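Side-chain contacts in probable intron-encoded endonuclease 1 (PDB 6X1J), which cleaves a specific DNA recognition sequence as a LAGLIDADG endonuclease involved in homing of an intron in the mitochondrial 21S rRNA gene: residues E38-I41 and G42-G46; F119-H123 and K124-K128; P129-L133 and N134-E138; N213-N216 and P217-P221. All blocks are in the same frame, centred on the assembly; numbering follows the deposited sequence.

Contact 1 (E38-I41 and G42-G46). With K (potassium ion), chain E; nucleotides of chain B.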
loop_
_atom_site.group_PDB
_atom_site.type_symbol
_atom_site.label_atom_id
_atom_site.label_comp_id
_atom_site.label_asym_id
_atom_site.label_seq_id
_atom_site.Cartn_x
_atom_site.Cartn_y
_atom_site.Cartn_z
ATOM N N GLU A 38 1.412 4.237 9.396
ATOM C CA GLU A 38 2.532 4.551 8.460
ATOM C C GLU A 38 2.585 3.476 7.389
ATOM O O GLU A 38 2.733 3.828 6.216
ATOM C CB GLU A 38 3.874 4.738 9.179
ATOM C CG GLU A 38 3.859 5.932 10.123
ATOM C CD GLU A 38 5.112 6.118 10.966
ATOM O OE1 GLU A 38 6.173 5.541 10.628
ATOM O OE2 GLU A 38 5.030 6.861 11.956
ATOM N N THR A 39 2.411 2.207 7.756
ATOM C CA THR A 39 2.280 1.122 6.757
ATOM C C THR A 39 1.144 1.495 5.783
ATOM O O THR A 39 1.310 1.405 4.551
ATOM C CB THR A 39 2.023 -0.231 7.443
ATOM O OG1 THR A 39 3.126 -0.554 8.300
ATOM C CG2 THR A 39 1.829 -1.301 6.411
ATOM N N LEU A 40 0.003 1.865 6.333
ATOM C CA LEU A 40 -1.261 1.949 5.572
ATOM C C LEU A 40 -1.166 3.170 4.643
ATOM O O LEU A 40 -1.746 3.152 3.538
ATOM C CB LEU A 40 -2.427 2.091 6.554
ATOM C CG LEU A 40 -3.793 2.347 5.909
ATOM C CD1 LEU A 40 -4.085 1.356 4.802
ATOM C CD2 LEU A 40 -4.919 2.303 6.918
ATOM N N ILE A 41 -0.439 4.191 5.050
ATOM C CA ILE A 41 -0.259 5.381 4.152
ATOM C C ILE A 41 0.461 4.901 2.885
ATOM O O ILE A 41 0.055 5.302 1.769
ATOM C CB ILE A 41 0.482 6.517 4.881
ATOM C CG1 ILE A 41 -0.466 7.193 5.873
ATOM C CG2 ILE A 41 1.116 7.501 3.909
ATOM C CD1 ILE A 41 0.257 7.787 7.054
ATOM N N GLY A 42 1.489 4.082 3.043
ATOM C CA GLY A 42 2.185 3.483 1.888
ATOM C C GLY A 42 1.239 2.646 1.042
ATOM O O GLY A 42 1.275 2.783 -0.206
ATOM N N ASN A 43 0.422 1.792 1.672
ATOM C CA ASN A 43 -0.390 0.794 0.942
ATOM C C ASN A 43 -1.464 1.515 0.121
ATOM O O ASN A 43 -1.880 0.966 -0.921
ATOM C CB ASN A 43 -0.953 -0.250 1.897
ATOM C CG ASN A 43 0.072 -1.294 2.308
ATOM O OD1 ASN A 43 0.176 -1.595 3.495
ATOM N ND2 ASN A 43 0.835 -1.837 1.352
ATOM N N ILE A 44 -1.958 2.667 0.589
ATOM C CA ILE A 44 -3.079 3.425 -0.067
ATOM C C ILE A 44 -2.521 4.065 -1.335
ATOM O O ILE A 44 -3.175 4.005 -2.402
ATOM C CB ILE A 44 -3.694 4.461 0.889
ATOM C CG1 ILE A 44 -4.320 3.760 2.089
ATOM C CG2 ILE A 44 -4.676 5.348 0.142
ATOM C CD1 ILE A 44 -4.720 4.679 3.238
ATOM N N LEU A 45 -1.319 4.588 -1.233
ATOM C CA LEU A 45 -0.550 5.106 -2.409
ATOM C C LEU A 45 -0.335 3.933 -3.368
ATOM O O LEU A 45 -0.511 4.123 -4.569
ATOM C CB LEU A 45 0.762 5.710 -1.893
ATOM C CG LEU A 45 0.590 7.062 -1.183
ATOM C CD1 LEU A 45 1.849 7.435 -0.409
ATOM C CD2 LEU A 45 0.223 8.171 -2.202
ATOM N N GLY A 46 -0.131 2.729 -2.811
ATOM C CA GLY A 46 0.072 1.474 -3.554
ATOM C C GLY A 46 -1.198 0.703 -3.901
ATOM O O GLY A 46 -2.048 1.234 -4.637
HETATM K K K E . -1.851 2.500 -6.972
ATOM P P DC B 15 -2.777 -0.917 -8.573
ATOM O OP1 DC B 15 -2.880 -0.396 -9.955
ATOM O OP2 DC B 15 -1.775 -0.386 -7.570
ATOM O "O5'" DC B 15 -4.247 -0.667 -8.106
ATOM C "C5'" DC B 15 -4.749 -0.649 -6.782
ATOM C "C4'" DC B 15 -6.173 -0.256 -7.088
ATOM O "O4'" DC B 15 -6.810 -1.277 -7.891
ATOM C "C3'" DC B 15 -7.159 0.172 -5.993
ATOM O "O3'" DC B 15 -7.381 1.521 -6.444
ATOM C "C2'" DC B 15 -8.194 -0.941 -6.028
ATOM C "C1'" DC B 15 -8.156 -1.421 -7.484
ATOM N N1 DC B 15 -8.543 -2.829 -7.700
ATOM C C2 DC B 15 -9.497 -3.140 -8.683
ATOM O O2 DC B 15 -9.991 -2.222 -9.354
ATOM N N3 DC B 15 -9.870 -4.427 -8.854
ATOM C C4 DC B 15 -9.294 -5.389 -8.129
ATOM N N4 DC B 15 -9.688 -6.642 -8.331
ATOM C C5 DC B 15 -8.301 -5.103 -7.145
ATOM C C6 DC B 15 -7.983 -3.822 -6.943
HETATM O O HOH W 1 -4.670 2.907 -6.603
HETATM O O HOH W 2 -0.932 1.960 -9.726
HETATM O O HOH W 3 -1.026 4.988 -8.776
#
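Leu40 and Ile44 touch one turn apart on helix 34-45, the first of the two LAGLIDADG helices in this homing endonuclease fold. CD1 of Leu40 lies 3.6 Å from CG1 of Ile44, and the two aliphatic chains run at a slant to each other. Although the CB of Leu40 points away, its CG sits anti to the backbone N (chi1 173°), which carries the branched end back toward Ile44. Cutting Leu40 back to an alanine would probably open a gap beside Ile44 and take away the packing against Leu115, Leu32 and Phe78. Thr39 and Asn43 run alongside each other, pointing the same way, with the methyl CG2 of Thr39 3.4 Å from OD1 of Asn43. The polar ends are held further out: Thr39 OG1 bonds to Ile35 O, and Asn43 ND2 reaches Asp147 of helix 138-148, the second motif helix; Asp147 is itself a ligand of the other potassium ion. Ile41 CG2 and Leu45 CD1 make a looser apolar contact at 4.4 Å.

Behind these side chains runs the helical ladder, with Asn43 N bonded to Thr39 O at 3.0 Å. The last rung, Gly46 N to Gly42 O at 3.0 Å, closes the helix where it reaches the DNA. There Gly46 O binds potassium at 2.7 Å, and the more distant Leu45 O, Asp148, three waters and the DC15 phosphate of chain B are the other ligands. One of those waters also donates to OP1 of DC15, its oxygen 3.1 Å from that phosphate oxygen.

Contact 2 (F119-H123 and K124-K128). With nucleotides of chain B.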
loop_
_atom_site.group_PDB
_atom_site.type_symbol
_atom_site.label_atom_id
_atom_site.label_comp_id
_atom_site.label_asym_id
_atom_site.label_seq_id
_atom_site.Cartn_x
_atom_site.Cartn_y
_atom_site.Cartn_z
ATOM N N PHE A 119 -7.642 10.434 2.142
ATOM C CA PHE A 119 -7.234 9.955 0.792
ATOM C C PHE A 119 -8.388 9.952 -0.206
ATOM O O PHE A 119 -8.137 10.154 -1.412
ATOM C CB PHE A 119 -6.667 8.533 0.851
ATOM C CG PHE A 119 -5.199 8.545 1.142
ATOM C CD1 PHE A 119 -4.302 8.847 0.133
ATOM C CD2 PHE A 119 -4.724 8.343 2.427
ATOM C CE1 PHE A 119 -2.951 8.928 0.415
ATOM C CE2 PHE A 119 -3.369 8.418 2.695
ATOM C CZ PHE A 119 -2.486 8.694 1.687
ATOM N N MET A 120 -9.595 9.637 0.241
ATOM C CA MET A 120 -10.697 9.416 -0.735
ATOM C C MET A 120 -11.625 10.637 -0.776
ATOM O O MET A 120 -12.068 11.091 0.285
ATOM C CB MET A 120 -11.507 8.167 -0.387
ATOM C CG MET A 120 -10.671 6.919 -0.278
ATOM S SD MET A 120 -9.954 6.411 -1.893
ATOM C CE MET A 120 -8.282 6.280 -1.293
ATOM N N GLU A 121 -11.980 11.057 -1.977
ATOM C CA GLU A 121 -12.819 12.239 -2.254
ATOM C C GLU A 121 -13.536 11.953 -3.563
ATOM O O GLU A 121 -12.848 11.909 -4.586
ATOM C CB GLU A 121 -11.903 13.462 -2.351
ATOM C CG GLU A 121 -12.612 14.803 -2.398
ATOM C CD GLU A 121 -11.646 15.973 -2.502
ATOM O OE1 GLU A 121 -11.380 16.620 -1.445
ATOM O OE2 GLU A 121 -11.135 16.201 -3.640
ATOM N N ASN A 122 -14.841 11.697 -3.510
ATOM C CA ASN A 122 -15.657 11.371 -4.705
ATOM C C ASN A 122 -15.245 9.986 -5.228
ATOM O O ASN A 122 -15.311 9.768 -6.454
ATOM C CB ASN A 122 -15.480 12.465 -5.758
ATOM C CG ASN A 122 -16.785 12.958 -6.345
ATOM O OD1 ASN A 122 -17.795 12.255 -6.349
ATOM N ND2 ASN A 122 -16.760 14.171 -6.870
ATOM N N HIS A 123 -14.816 9.085 -4.336
ATOM C CA HIS A 123 -14.384 7.691 -4.657
ATOM C C HIS A 123 -13.132 7.661 -5.555
ATOM O O HIS A 123 -12.937 6.645 -6.237
ATOM C CB HIS A 123 -15.550 6.902 -5.283
ATOM C CG HIS A 123 -16.696 6.709 -4.348
ATOM N ND1 HIS A 123 -17.839 7.490 -4.399
ATOM C CD2 HIS A 123 -16.860 5.862 -3.311
ATOM C CE1 HIS A 123 -18.665 7.116 -3.443
ATOM N NE2 HIS A 123 -18.090 6.116 -2.766
ATOM N N LYS A 124 -12.312 8.719 -5.568
ATOM C CA LYS A 124 -10.959 8.700 -6.177
ATOM C C LYS A 124 -9.937 8.905 -5.059
ATOM O O LYS A 124 -10.227 9.663 -4.102
ATOM C CB LYS A 124 -10.830 9.762 -7.273
ATOM C CG LYS A 124 -11.704 9.532 -8.502
ATOM C CD LYS A 124 -11.276 10.313 -9.747
ATOM C CE LYS A 124 -11.939 11.673 -9.874
ATOM N NZ LYS A 124 -11.559 12.572 -8.757
ATOM N N LYS A 125 -8.800 8.219 -5.146
ATOM C CA LYS A 125 -7.609 8.518 -4.315
ATOM C C LYS A 125 -7.078 9.865 -4.783
ATOM O O LYS A 125 -6.874 9.965 -5.998
ATOM C CB LYS A 125 -6.472 7.511 -4.510
ATOM C CG LYS A 125 -6.498 6.314 -3.596
ATOM C CD LYS A 125 -5.646 5.167 -4.059
ATOM C CE LYS A 125 -5.940 3.900 -3.307
ATOM N NZ LYS A 125 -5.099 2.801 -3.812
ATOM N N ILE A 126 -6.789 10.783 -3.851
ATOM C CA ILE A 126 -6.233 12.124 -4.159
ATOM C C ILE A 126 -5.035 12.362 -3.248
ATOM O O ILE A 126 -4.877 11.640 -2.235
ATOM C CB ILE A 126 -7.304 13.243 -4.087
ATOM C CG1 ILE A 126 -8.017 13.327 -2.726
ATOM C CG2 ILE A 126 -8.306 13.059 -5.219
ATOM C CD1 ILE A 126 -7.307 14.150 -1.664
ATOM N N ILE A 127 -4.165 13.265 -3.676
ATOM C CA ILE A 127 -2.930 13.642 -2.936
ATOM C C ILE A 127 -3.165 14.998 -2.268
ATOM O O ILE A 127 -3.271 16.009 -2.964
ATOM C CB ILE A 127 -1.718 13.688 -3.866
ATOM C CG1 ILE A 127 -1.467 12.320 -4.523
ATOM C CG2 ILE A 127 -0.527 14.194 -3.062
ATOM C CD1 ILE A 127 -1.218 11.171 -3.528
ATOM N N LYS A 128 -3.283 14.971 -0.957
ATOM C CA LYS A 128 -3.481 16.143 -0.080
ATOM C C LYS A 128 -2.193 16.933 -0.049
ATOM O O LYS A 128 -1.118 16.344 -0.051
ATOM C CB LYS A 128 -3.895 15.672 1.319
ATOM C CG LYS A 128 -5.368 15.326 1.433
ATOM C CD LYS A 128 -6.201 16.549 1.787
ATOM C CE LYS A 128 -7.659 16.416 1.431
ATOM N NZ LYS A 128 -8.306 15.468 2.354
ATOM P P DA B 16 -8.542 2.382 -5.956
ATOM O OP1 DA B 16 -8.273 3.786 -6.334
ATOM O OP2 DA B 16 -8.743 2.068 -4.539
ATOM O "O5'" DA B 16 -9.748 1.858 -6.861
ATOM C "C5'" DA B 16 -10.956 1.450 -6.193
ATOM C "C4'" DA B 16 -12.018 0.971 -7.157
ATOM O "O4'" DA B 16 -11.752 -0.399 -7.526
ATOM C "C3'" DA B 16 -13.394 0.976 -6.500
ATOM O "O3'" DA B 16 -14.073 2.124 -7.011
ATOM C "C2'" DA B 16 -14.027 -0.338 -6.914
ATOM C "C1'" DA B 16 -12.940 -1.142 -7.609
ATOM N N9 DA B 16 -12.663 -2.489 -7.111
ATOM C C8 DA B 16 -11.755 -2.930 -6.176
ATOM N N7 DA B 16 -11.750 -4.233 -6.017
ATOM C C5 DA B 16 -12.732 -4.676 -6.894
ATOM C C6 DA B 16 -13.206 -5.959 -7.222
ATOM N N6 DA B 16 -12.744 -7.091 -6.677
ATOM N N1 DA B 16 -14.172 -6.046 -8.159
ATOM C C2 DA B 16 -14.623 -4.924 -8.727
ATOM N N3 DA B 16 -14.243 -3.673 -8.524
ATOM C C4 DA B 16 -13.287 -3.615 -7.585
ATOM P P DG B 17 -15.314 2.768 -6.249
ATOM O OP1 DG B 17 -15.500 4.125 -6.803
ATOM O OP2 DG B 17 -15.141 2.569 -4.802
ATOM O "O5'" DG B 17 -16.545 1.837 -6.660
ATOM C "C5'" DG B 17 -16.890 1.521 -8.020
ATOM C "C4'" DG B 17 -17.861 0.362 -8.038
ATOM O "O4'" DG B 17 -17.227 -0.923 -7.750
ATOM C "C3'" DG B 17 -19.013 0.501 -7.034
ATOM O "O3'" DG B 17 -20.274 0.160 -7.623
ATOM C "C2'" DG B 17 -18.678 -0.519 -5.964
ATOM C "C1'" DG B 17 -18.042 -1.609 -6.802
ATOM N N9 DG B 17 -17.226 -2.548 -6.042
ATOM C C8 DG B 17 -16.320 -2.225 -5.063
ATOM N N7 DG B 17 -15.768 -3.271 -4.511
ATOM C C5 DG B 17 -16.369 -4.350 -5.141
ATOM C C6 DG B 17 -16.183 -5.740 -4.949
ATOM O O6 DG B 17 -15.421 -6.315 -4.162
ATOM N N1 DG B 17 -16.999 -6.487 -5.792
ATOM C C2 DG B 17 -17.877 -5.965 -6.711
ATOM N N2 DG B 17 -18.571 -6.863 -7.438
ATOM N N3 DG B 17 -18.055 -4.666 -6.906
ATOM C C4 DG B 17 -17.281 -3.921 -6.082
#
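Met120 and Lys125 form a non-hydrogen-bonded pair in a short antiparallel beta hairpin that follows helix 113-119 and turns beside the DNA. A type I' turn from Glu121 to Lys124 closes it, with Asn122 and His123 both in left-handed backbone conformations.

Backbone hydrogen bonds hold the two arms. Ile126 N donates to Phe119 O at 2.9 Å, and Glu121 N to Lys124 O at 3.1 Å, while the return bond from Lys124 N to Glu121 O is weak. CA-H...O contacts supplement them, such as Met120 CA to Lys124 O at 3.4 Å.

Side-chain packing is modest. CG1 of Ile126 lies 3.9 Å from CB of Glu121. It takes the position between its backbone N and carbonyl carbon (chi1 57°), which also brings it to 3.4 Å from Phe119 O. Met120 and Lys125 lie side by side, pointing the same way, but the approach of the methionine methyl to the lysine is too tight to be trusted.

On the DNA side, Lys125 stretches out beyond CG, and its NZ bonds to the carbonyl oxygens of Ile44 and Val48 near the potassium site. On the way its CE passes 3.6 Å from OP2 of DA16 in chain B, so the ammonium, itself 3.8 Å from that oxygen, probably adds electrostatic attraction to the backbone of the DNA. Glu121 and Lys124 carry opposite charges, yet their charged atoms do not meet. At the turn, the CB of His123 sits 3.2 Å from OP1 of DG17 in chain B.

Contact 3 (P129-L133 and N134-E138)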
loop_
_atom_site.group_PDB
_atom_site.type_symbol
_atom_site.label_atom_id
_atom_site.label_comp_id
_atom_site.label_asym_id
_atom_site.label_seq_id
_atom_site.Cartn_x
_atom_site.Cartn_y
_atom_site.Cartn_z
ATOM N N PRO A 129 -2.272 18.288 -0.066
ATOM C CA PRO A 129 -1.080 19.112 -0.139
ATOM C C PRO A 129 -0.118 18.840 1.017
ATOM O O PRO A 129 1.053 19.076 0.782
ATOM C CB PRO A 129 -1.578 20.561 -0.096
ATOM C CG PRO A 129 -3.053 20.482 -0.485
ATOM C CD PRO A 129 -3.514 19.089 -0.106
ATOM N N ASP A 130 -0.558 18.310 2.175
ATOM C CA ASP A 130 0.402 18.164 3.305
ATOM C C ASP A 130 0.734 16.684 3.553
ATOM O O ASP A 130 1.316 16.350 4.647
ATOM C CB ASP A 130 -0.093 18.859 4.570
ATOM C CG ASP A 130 -1.254 18.180 5.264
ATOM O OD1 ASP A 130 -2.192 17.718 4.544
ATOM O OD2 ASP A 130 -1.226 18.150 6.514
ATOM N N LEU A 131 0.279 15.813 2.662
ATOM C CA LEU A 131 0.521 14.348 2.817
ATOM C C LEU A 131 2.005 14.069 3.122
ATOM O O LEU A 131 2.301 13.371 4.123
ATOM C CB LEU A 131 0.114 13.636 1.537
ATOM C CG LEU A 131 0.612 12.192 1.407
ATOM C CD1 LEU A 131 0.079 11.331 2.549
ATOM C CD2 LEU A 131 0.150 11.644 0.067
ATOM N N VAL A 132 2.914 14.557 2.276
ATOM C CA VAL A 132 4.341 14.185 2.415
ATOM C C VAL A 132 4.863 14.755 3.741
ATOM O O VAL A 132 5.400 13.973 4.570
ATOM C CB VAL A 132 5.186 14.650 1.213
ATOM C CG1 VAL A 132 6.675 14.533 1.485
ATOM C CG2 VAL A 132 4.827 13.894 -0.057
ATOM N N LEU A 133 4.633 16.053 3.977
ATOM C CA LEU A 133 5.226 16.753 5.139
ATOM C C LEU A 133 4.730 16.040 6.395
ATOM O O LEU A 133 5.557 15.657 7.221
ATOM C CB LEU A 133 4.885 18.255 5.165
ATOM C CG LEU A 133 5.486 19.016 6.366
ATOM C CD1 LEU A 133 6.995 19.162 6.232
ATOM C CD2 LEU A 133 4.847 20.397 6.611
ATOM N N ASN A 134 3.433 15.839 6.536
ATOM C CA ASN A 134 2.894 15.499 7.879
ATOM C C ASN A 134 2.728 13.982 8.070
ATOM O O ASN A 134 2.511 13.615 9.210
ATOM C CB ASN A 134 1.611 16.293 8.178
ATOM C CG ASN A 134 1.837 17.790 8.222
ATOM O OD1 ASN A 134 2.900 18.238 8.646
ATOM N ND2 ASN A 134 0.858 18.566 7.773
ATOM N N TYR A 135 2.802 13.119 7.037
ATOM C CA TYR A 135 2.345 11.698 7.179
ATOM C C TYR A 135 3.341 10.672 6.632
ATOM O O TYR A 135 3.458 9.646 7.305
ATOM C CB TYR A 135 0.980 11.451 6.517
ATOM C CG TYR A 135 -0.118 12.269 7.148
ATOM C CD1 TYR A 135 -0.793 11.832 8.282
ATOM C CD2 TYR A 135 -0.446 13.519 6.635
ATOM C CE1 TYR A 135 -1.781 12.610 8.875
ATOM C CE2 TYR A 135 -1.422 14.311 7.219
ATOM C CZ TYR A 135 -2.098 13.855 8.337
ATOM O OH TYR A 135 -3.071 14.647 8.875
ATOM N N ILE A 136 3.958 10.891 5.458
ATOM C CA ILE A 136 4.829 9.854 4.826
ATOM C C ILE A 136 6.133 9.717 5.620
ATOM O O ILE A 136 6.865 10.670 5.704
ATOM C CB ILE A 136 5.061 10.163 3.353
ATOM C CG1 ILE A 136 3.770 10.006 2.549
ATOM C CG2 ILE A 136 6.178 9.283 2.825
ATOM C CD1 ILE A 136 3.927 10.126 1.053
ATOM N N THR A 137 6.403 8.550 6.200
ATOM C CA THR A 137 7.729 8.225 6.786
ATOM C C THR A 137 8.456 7.222 5.847
ATOM O O THR A 137 7.899 6.784 4.826
ATOM C CB THR A 137 7.560 7.720 8.233
ATOM O OG1 THR A 137 7.024 6.395 8.191
ATOM C CG2 THR A 137 6.648 8.622 9.052
ATOM N N GLU A 138 9.688 6.889 6.161
ATOM C CA GLU A 138 10.438 5.829 5.425
ATOM C C GLU A 138 9.676 4.494 5.473
ATOM O O GLU A 138 9.654 3.838 4.409
ATOM C CB GLU A 138 11.835 5.616 6.012
ATOM C CG GLU A 138 12.726 6.839 5.950
ATOM C CD GLU A 138 12.678 7.682 7.205
ATOM O OE1 GLU A 138 11.671 7.557 7.988
ATOM O OE2 GLU A 138 13.630 8.469 7.381
#
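The side chains of Asp130 and Asn134 cross at about a right angle, their carboxylate and amide planes turned 75° apart. ND2 of Asn134 donates to OD2 of Asp130, though the modelled 2.5 Å is doubtfully short. On the backbone of the same two residues Asn134 N bonds to Asp130 O at 2.9 Å, and Tyr118 OH holds Asp130 OD1.

Leu131 slants across both Tyr135 and Ile136, its CD1 lying 3.9 Å from CG1 of Ile136 and 4.1 Å from CB of Tyr135. Val132 CG2 joins at 4.0 Å from CD1 of Ile136. An alanine in place of Leu131 is likely to strip Ile136 CG1 of the methyl packed on it and open a gap toward Phe119 and Leu178. The Tyr135 ring meets Leu131 by its edge, with the carbonyl oxygen in the ring plane.

That same Leu131 O accepts from Tyr135 N and Ile136 N, arriving from opposite faces of its plane. Here the short helix 131-134 runs out, in the connection from the 120-125 hairpin to helix 138-148, the second LAGLIDADG helix. Lys185 NZ binds the carbonyl oxygens of Val132, Leu133 and Ile136, so its charge probably offsets the partial negative charge at this helix end.

Contact 4 (N213-N216 and P217-P221)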
loop_
_atom_site.group_PDB
_atom_site.type_symbol
_atom_site.label_atom_id
_atom_site.label_comp_id
_atom_site.label_asym_id
_atom_site.label_seq_id
_atom_site.Cartn_x
_atom_site.Cartn_y
_atom_site.Cartn_z
ATOM N N ASN A 213 18.976 2.961 1.659
ATOM C CA ASN A 213 19.290 3.058 3.107
ATOM C C ASN A 213 18.069 3.557 3.883
ATOM O O ASN A 213 18.046 3.303 5.119
ATOM C CB ASN A 213 20.517 3.927 3.403
ATOM C CG ASN A 213 21.811 3.203 3.099
ATOM O OD1 ASN A 213 21.946 2.043 3.444
ATOM N ND2 ASN A 213 22.743 3.856 2.420
ATOM N N LEU A 214 17.125 4.236 3.208
ATOM C CA LEU A 214 15.841 4.683 3.814
ATOM C C LEU A 214 14.872 3.509 3.892
ATOM O O LEU A 214 14.194 3.398 4.927
ATOM C CB LEU A 214 15.162 5.784 2.985
ATOM C CG LEU A 214 15.895 7.114 2.842
ATOM C CD1 LEU A 214 15.126 7.999 1.881
ATOM C CD2 LEU A 214 16.089 7.818 4.180
ATOM N N VAL A 215 14.705 2.756 2.804
ATOM C CA VAL A 215 13.589 1.770 2.711
ATOM C C VAL A 215 14.073 0.336 2.979
ATOM O O VAL A 215 13.226 -0.458 3.414
ATOM C CB VAL A 215 12.799 1.860 1.395
ATOM C CG1 VAL A 215 12.460 3.299 1.041
ATOM C CG2 VAL A 215 13.473 1.180 0.214
ATOM N N ASN A 216 15.326 -0.026 2.701
ATOM C CA ASN A 216 15.763 -1.458 2.762
ATOM C C ASN A 216 15.429 -2.065 4.135
ATOM O O ASN A 216 14.994 -3.213 4.201
ATOM C CB ASN A 216 17.233 -1.702 2.376
ATOM C CG ASN A 216 17.525 -3.192 2.449
ATOM O OD1 ASN A 216 16.857 -3.971 1.754
ATOM N ND2 ASN A 216 18.422 -3.596 3.353
ATOM N N PRO A 217 15.576 -1.349 5.277
ATOM C CA PRO A 217 15.265 -1.941 6.579
ATOM C C PRO A 217 13.841 -2.484 6.703
ATOM O O PRO A 217 13.663 -3.356 7.500
ATOM C CB PRO A 217 15.449 -0.778 7.555
ATOM C CG PRO A 217 16.487 0.101 6.867
ATOM C CD PRO A 217 16.102 0.021 5.403
ATOM N N TYR A 218 12.891 -2.014 5.890
ATOM C CA TYR A 218 11.458 -2.409 5.976
ATOM C C TYR A 218 11.087 -3.473 4.928
ATOM O O TYR A 218 9.959 -4.098 4.978
ATOM C CB TYR A 218 10.591 -1.145 5.838
ATOM C CG TYR A 218 10.784 -0.123 6.949
ATOM C CD1 TYR A 218 10.289 -0.361 8.216
ATOM C CD2 TYR A 218 11.513 1.052 6.765
ATOM C CE1 TYR A 218 10.455 0.554 9.251
ATOM C CE2 TYR A 218 11.711 1.976 7.795
ATOM C CZ TYR A 218 11.164 1.729 9.051
ATOM O OH TYR A 218 11.293 2.591 10.106
ATOM N N ILE A 219 11.943 -3.685 3.932
ATOM C CA ILE A 219 11.583 -4.564 2.775
ATOM C C ILE A 219 11.680 -6.025 3.233
ATOM O O ILE A 219 12.750 -6.420 3.670
ATOM C CB ILE A 219 12.505 -4.315 1.579
ATOM C CG1 ILE A 219 12.477 -2.858 1.106
ATOM C CG2 ILE A 219 12.152 -5.281 0.464
ATOM C CD1 ILE A 219 11.192 -2.457 0.436
ATOM N N ILE A 220 10.626 -6.810 3.071
ATOM C CA ILE A 220 10.600 -8.225 3.557
ATOM C C ILE A 220 11.403 -9.010 2.530
ATOM O O ILE A 220 11.630 -8.507 1.423
ATOM C CB ILE A 220 9.167 -8.772 3.718
ATOM C CG1 ILE A 220 8.470 -8.940 2.361
ATOM C CG2 ILE A 220 8.361 -7.894 4.664
ATOM C CD1 ILE A 220 7.198 -9.767 2.391
ATOM N N PRO A 221 11.896 -10.214 2.899
ATOM C CA PRO A 221 12.829 -10.959 2.048
ATOM C C PRO A 221 12.276 -11.283 0.663
ATOM O O PRO A 221 13.030 -11.253 -0.269
ATOM C CB PRO A 221 13.092 -12.234 2.866
ATOM C CG PRO A 221 12.837 -11.816 4.312
ATOM C CD PRO A 221 11.653 -10.876 4.200
#
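The Tyr218 ring, in the 3-10 turn that ends helix 208-215, turns its edge to that helix: Leu214 O and Val215 O both lie near its plane, the first 4.0 Å from CD2. The Tyr218 side chain also touches Arg139 and Ala142 of helix 138-148. Beside it the Pro217 ring brings CD to 3.8 Å from Asn213 O, on the helical chain it follows. In the amide of Asn216, OD1 is bonded by Lys224 NZ.

Pro217 has no N-H to offer Asn213 O, so the helical bonding is interrupted there. Two i-to-i+3 bonds of the tighter 3-10 winding take over: Tyr218 N to Val215 O at 2.9 Å and Ile219 N to Asn216 O at 3.1 Å. In both the donor stands above the carbonyl plane, by 39° and 61°, consistent with the tight winding of the backbone.

Ile219 turns back toward the helix, CG1 lying 4.3 Å from CG2 of Val215, and its side chain also touches Met146 of helix 138-148. With that CG1 beside its own backbone N (chi1 -58°), it comes to 3.4 Å from Val215 O.

How the contacts relate
Contact 1 is the buried one, its centre about 4 Å from the centre of the chain; the centres of contacts 2, 3 and 4 lie about 15 Å from it, and these three are partly buried. Contact 1 touches contacts 2 and 3: Lys125 and Phe119 of contact 2 meet Ile44, while Thr137 and Ile136 of contact 3 meet Glu38 and Leu45. Contacts 2 and 3 meet where Phe119 packs on Leu131. Contact 4 reaches contact 3 through Glu138 but stays clear of contacts 1 and 2. Contacts 1 and 2 are at the DNA, the first through a metal; contacts 3 and 4, nearest atoms about 12 to 13 Å from it, are backbone turns with apolar packing.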